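Local coordinates for CglIIR protein (Corynebacterium glutamicum, PDB 6F1S) that forms the C-terminal domain of the H subunit of the CglI restriction endonuclease, a subunit with a DEAD-Z1 helicase-like motor probably powered by NTP hydrolysis, at residues A[91-96]-A[115-120]; A[107-112]-A[152-157]. All blocks are in the same frame, centred on the assembly; numbering follows the deposited sequence.

Interaction 1 (A[91-96]-A[115-120]); sequences TARMVL and QALSRA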
# COMPACT_ATOMS: atom_id res chain seq x y z
N THR A 91 -7.78 10.69 10.81
CA THR A 91 -7.02 10.65 9.57
C THR A 91 -6.30 9.31 9.44
O THR A 91 -6.08 8.61 10.43
CB THR A 91 -5.99 11.80 9.48
OG1 THR A 91 -5.10 11.75 10.60
CG2 THR A 91 -6.69 13.15 9.45
N ALA A 92 -5.94 8.96 8.21
CA ALA A 92 -5.15 7.77 7.96
C ALA A 92 -3.67 8.13 7.98
O ALA A 92 -3.29 9.27 7.71
CB ALA A 92 -5.52 7.13 6.63
N ARG A 93 -2.84 7.16 8.33
CA ARG A 93 -1.40 7.31 8.26
C ARG A 93 -0.89 6.63 6.99
O ARG A 93 -1.30 5.51 6.66
CB ARG A 93 -0.73 6.71 9.51
CG ARG A 93 0.77 6.92 9.59
CD ARG A 93 1.31 6.37 10.89
NE ARG A 93 2.76 6.51 11.02
CZ ARG A 93 3.48 5.95 11.98
NH1 ARG A 93 2.90 5.19 12.91
NH2 ARG A 93 4.79 6.13 12.01
N MSE A 94 -0.02 7.31 6.26
CA MSE A 94 0.51 6.76 5.03
C MSE A 94 2.04 6.80 5.01
O MSE A 94 2.66 7.84 5.26
CB MSE A 94 -0.04 7.50 3.80
CG MSE A 94 0.40 6.87 2.49
SE MSE A 94 -0.59 7.46 0.90
CE MSE A 94 0.28 9.19 0.62
N VAL A 95 2.62 5.64 4.72
CA VAL A 95 4.07 5.49 4.66
C VAL A 95 4.47 5.08 3.24
O VAL A 95 3.97 4.09 2.70
CB VAL A 95 4.57 4.45 5.69
CG1 VAL A 95 6.07 4.23 5.55
CG2 VAL A 95 4.22 4.89 7.10
N LEU A 96 5.35 5.88 2.64
CA LEU A 96 5.85 5.62 1.29
C LEU A 96 7.32 5.28 1.35
O LEU A 96 8.13 6.08 1.81
CB LEU A 96 5.65 6.85 0.39
CG LEU A 96 4.26 7.48 0.28
CD1 LEU A 96 4.30 8.71 -0.63
CD2 LEU A 96 3.23 6.48 -0.21
N GLN A 115 7.55 -3.45 9.95
CA GLN A 115 6.83 -4.40 10.79
C GLN A 115 6.57 -3.76 12.16
O GLN A 115 5.42 -3.71 12.62
CB GLN A 115 7.61 -5.71 10.96
CG GLN A 115 7.24 -6.83 9.98
CD GLN A 115 5.81 -7.35 10.17
OE1 GLN A 115 5.18 -7.12 11.20
NE2 GLN A 115 5.31 -8.04 9.16
N ALA A 116 7.63 -3.27 12.79
CA ALA A 116 7.53 -2.65 14.11
C ALA A 116 6.68 -1.40 14.05
O ALA A 116 5.89 -1.15 14.96
CB ALA A 116 8.92 -2.33 14.67
N LEU A 117 6.85 -0.62 12.99
CA LEU A 117 6.06 0.60 12.78
C LEU A 117 4.58 0.27 12.79
O LEU A 117 3.80 0.89 13.52
CB LEU A 117 6.44 1.29 11.47
CG LEU A 117 5.88 2.68 11.16
CD1 LEU A 117 6.78 3.41 10.18
CD2 LEU A 117 4.45 2.64 10.61
N SER A 118 4.19 -0.72 12.00
CA SER A 118 2.78 -1.06 11.85
C SER A 118 2.21 -1.68 13.12
O SER A 118 1.05 -1.44 13.46
CB SER A 118 2.57 -2.00 10.65
OG SER A 118 3.20 -3.25 10.85
N ARG A 119 3.01 -2.46 13.83
CA ARG A 119 2.54 -3.02 15.09
C ARG A 119 2.30 -1.90 16.10
O ARG A 119 1.36 -1.96 16.89
CB ARG A 119 3.53 -4.04 15.63
CG ARG A 119 3.56 -5.34 14.84
CD ARG A 119 4.28 -6.43 15.61
NE ARG A 119 4.01 -7.76 15.05
CZ ARG A 119 4.93 -8.54 14.49
NH1 ARG A 119 6.19 -8.13 14.42
NH2 ARG A 119 4.59 -9.73 14.02
N ALA A 120 3.13 -0.87 16.07
CA ALA A 120 3.01 0.24 17.01
C ALA A 120 1.85 1.17 16.69
O ALA A 120 1.39 1.91 17.56
CB ALA A 120 4.32 1.03 17.06
O HOH W 1 4.12 3.79 14.74

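Interaction 2 (A[107-112]-A[152-157]); sequences GALLSP and IWVPNI. With EDO (1,2-ethanediol), chain C.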
# COMPACT_ATOMS: atom_id res chain seq x y z
N GLY A 107 5.66 -14.11 -0.28
CA GLY A 107 4.78 -14.22 0.87
C GLY A 107 4.89 -13.11 1.88
O GLY A 107 4.13 -13.06 2.85
N ALA A 108 5.84 -12.20 1.67
CA ALA A 108 6.08 -11.10 2.60
C ALA A 108 6.45 -9.82 1.86
O ALA A 108 6.91 -9.88 0.72
CB ALA A 108 7.17 -11.47 3.59
N LEU A 109 6.25 -8.68 2.51
CA LEU A 109 6.56 -7.39 1.90
C LEU A 109 7.42 -6.51 2.80
O LEU A 109 8.50 -6.09 2.41
CB LEU A 109 5.28 -6.63 1.55
CG LEU A 109 5.52 -5.26 0.90
CD1 LEU A 109 6.18 -5.44 -0.46
CD2 LEU A 109 4.22 -4.47 0.79
N LEU A 110 6.93 -6.26 4.01
CA LEU A 110 7.50 -5.26 4.91
C LEU A 110 8.89 -5.59 5.45
O LEU A 110 9.22 -6.74 5.72
CB LEU A 110 6.56 -5.03 6.09
CG LEU A 110 5.13 -4.60 5.74
CD1 LEU A 110 4.32 -4.39 7.01
CD2 LEU A 110 5.15 -3.33 4.88
N SER A 111 9.68 -4.53 5.59
CA SER A 111 10.97 -4.55 6.26
C SER A 111 10.79 -4.74 7.77
O SER A 111 9.69 -4.53 8.28
CB SER A 111 11.72 -3.25 5.99
OG SER A 111 11.22 -2.23 6.84
N PRO A 112 11.86 -5.12 8.48
CA PRO A 112 11.72 -5.25 9.94
C PRO A 112 11.31 -3.94 10.60
O PRO A 112 10.57 -3.95 11.58
CB PRO A 112 13.13 -5.66 10.39
CG PRO A 112 13.75 -6.28 9.18
CD PRO A 112 13.21 -5.51 8.02
N ILE A 152 6.57 -0.97 -9.73
CA ILE A 152 5.30 -1.31 -9.11
C ILE A 152 5.21 -0.61 -7.75
O ILE A 152 6.24 -0.30 -7.14
CB ILE A 152 5.13 -2.84 -8.94
CG1 ILE A 152 3.69 -3.22 -8.60
CG2 ILE A 152 6.09 -3.39 -7.88
CD1 ILE A 152 2.70 -2.98 -9.71
N TRP A 153 4.00 -0.34 -7.30
CA TRP A 153 3.75 0.04 -5.92
C TRP A 153 2.95 -1.07 -5.27
O TRP A 153 1.95 -1.52 -5.84
CB TRP A 153 3.00 1.37 -5.82
CG TRP A 153 3.81 2.59 -6.05
CD1 TRP A 153 3.98 3.25 -7.24
CD2 TRP A 153 4.56 3.34 -5.08
NE1 TRP A 153 4.79 4.35 -7.06
CE2 TRP A 153 5.15 4.43 -5.75
CE3 TRP A 153 4.78 3.19 -3.70
CZ2 TRP A 153 5.96 5.36 -5.09
CZ3 TRP A 153 5.58 4.12 -3.05
CH2 TRP A 153 6.16 5.19 -3.75
N VAL A 154 3.38 -1.54 -4.11
CA VAL A 154 2.66 -2.59 -3.40
C VAL A 154 2.03 -2.05 -2.12
O VAL A 154 2.72 -1.49 -1.27
CB VAL A 154 3.59 -3.78 -3.07
CG1 VAL A 154 2.78 -4.94 -2.54
CG2 VAL A 154 4.39 -4.19 -4.30
N PRO A 155 0.71 -2.20 -1.98
CA PRO A 155 -0.00 -1.68 -0.81
C PRO A 155 -0.09 -2.67 0.36
O PRO A 155 -0.29 -3.86 0.16
CB PRO A 155 -1.40 -1.39 -1.37
CG PRO A 155 -1.59 -2.46 -2.40
CD PRO A 155 -0.22 -2.70 -3.02
N ASN A 156 0.07 -2.14 1.56
CA ASN A 156 -0.12 -2.91 2.78
C ASN A 156 -1.04 -2.12 3.69
O ASN A 156 -0.74 -0.99 4.04
CB ASN A 156 1.22 -3.20 3.47
CG ASN A 156 1.05 -3.85 4.84
OD1 ASN A 156 1.20 -5.06 4.99
ND2 ASN A 156 0.74 -3.04 5.85
N ILE A 157 -2.17 -2.70 4.05
CA ILE A 157 -3.16 -2.00 4.85
C ILE A 157 -3.31 -2.64 6.23
O ILE A 157 -3.05 -3.83 6.41
CB ILE A 157 -4.54 -1.98 4.17
CG1 ILE A 157 -5.03 -3.41 3.94
CG2 ILE A 157 -4.47 -1.21 2.85
CD1 ILE A 157 -6.38 -3.50 3.26
C1 EDO C . 11.91 -4.23 2.53
O1 EDO C . 11.65 -5.57 2.98
C2 EDO C . 13.39 -4.03 2.23
O2 EDO C . 13.62 -4.02 0.81

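Interaction 1 (A[91-96]-A[115-120])
Arg93 and Leu117 approach from opposite directions, one from a strand and one from a helix, and the pair illustrates how a flat guanidinium can serve as a packing surface. Arg93 leaves the strand with CG anti to its N (chi1 -175°) and stays extended, which carries the planar head across to the helix. There the Leu117 CD2 methyl rests over one face of the guanidinium, 3.7 Å from Arg93 CZ and displaced toward the rim, while Leu117 CG lies 3.7 Å from Arg93 NH2. The polar edge is taken up. A water in the guanidinium plane accepts from Arg93 NH1 (2.6 Å to the water oxygen) and donates to Leu117 O, and salt bridges from NH2 to Asp49 and from NH1 to Glu121 would fix the rotation of the head. Two residues along, Val95 CG2 passes alongside Leu117 CD2 at 4.2 Å, the side chains running in opposite senses. The contact packs the first strand of a beta-alpha-beta unit (92-100, 112-120, 126-132) against its helix; strand 92-100 lies between 49-52 and parallel 126-132, and on its other face Ala92, selenomethionine Met94 and Leu96 meet helices 32-46 and 54-61.

Interaction 2 (A[107-112]-A[152-157])
Within the beta-alpha-beta unit built from strand 92-100, helix 112-120 and strand 126-132, the loop that leads into the helix sets Leu109 and Leu110 against Val154 and Asn156 of strand 152-158. It is an example of a connection that does more than link two elements: on its way it covers a strand outside its own unit, through side chains alone, with no hydrogen bond between the segments. Leu109, its CG trans to the main-chain nitrogen (chi1 180°), is carried down onto the sheet, and its forked end straddles the flank of Val154. Its CD2 is 3.7 Å from Val154 CG1, and its CD1 is 4.0 Å from the same methyl, the two side chains sliding past each other in opposite directions. The CD2 branch also lies 4.2 Å from Asn156 CB, bridging from Val154 to Asn156. Tyr130 and Phe23, from the strands flanking 152-158, add aromatic packing around Leu109.

Leu110 meets Asn156 at about a right angle. Its CD1 sits 3.8 Å from Asn156 OD1 and 4.0 Å from Asn156 ND2, so the methyl lies against the whole carboxamide rather than at one of its ends. That amide is buried, and its ND2 donates to OD1 of Asn21 on the edge strand 21-23, a bond that would restrain the turn of the group beneath Leu110. Just beyond, Ser111 takes the N-cap position of helix 112-120, its OG accepting from the backbone N of Asp114, while its own N is hydrogen-bonded to Tyr130 OH. A 1,2-ethanediol, probably from the crystallisation liquor, lies beside the loop and gives a hydrogen bond from its O1 to Leu109 O, 3.2 Å away.

How the interactions relate
Following the chain from the N terminus, past strands 21-23 and 49-52, strand 92-100 carries the first segment of either contact; interaction 1 closes the loop from it to helix 112-120. Segment 107-112 belongs to that loop, but its partner, 152-157, comes only after strand 126-132 and helix 136-141, so the segments alternate and the two closures cross. The crossing ties one helix and its lead-in to two separate strands of the five-stranded mixed sheet, with strand 126-132 between them. The contacts have centres about 12 Å apart and meet directly: Leu110 CD1 packs 4.2 Å from Ser118 OG, joining the lead-in loop to the helix it introduces.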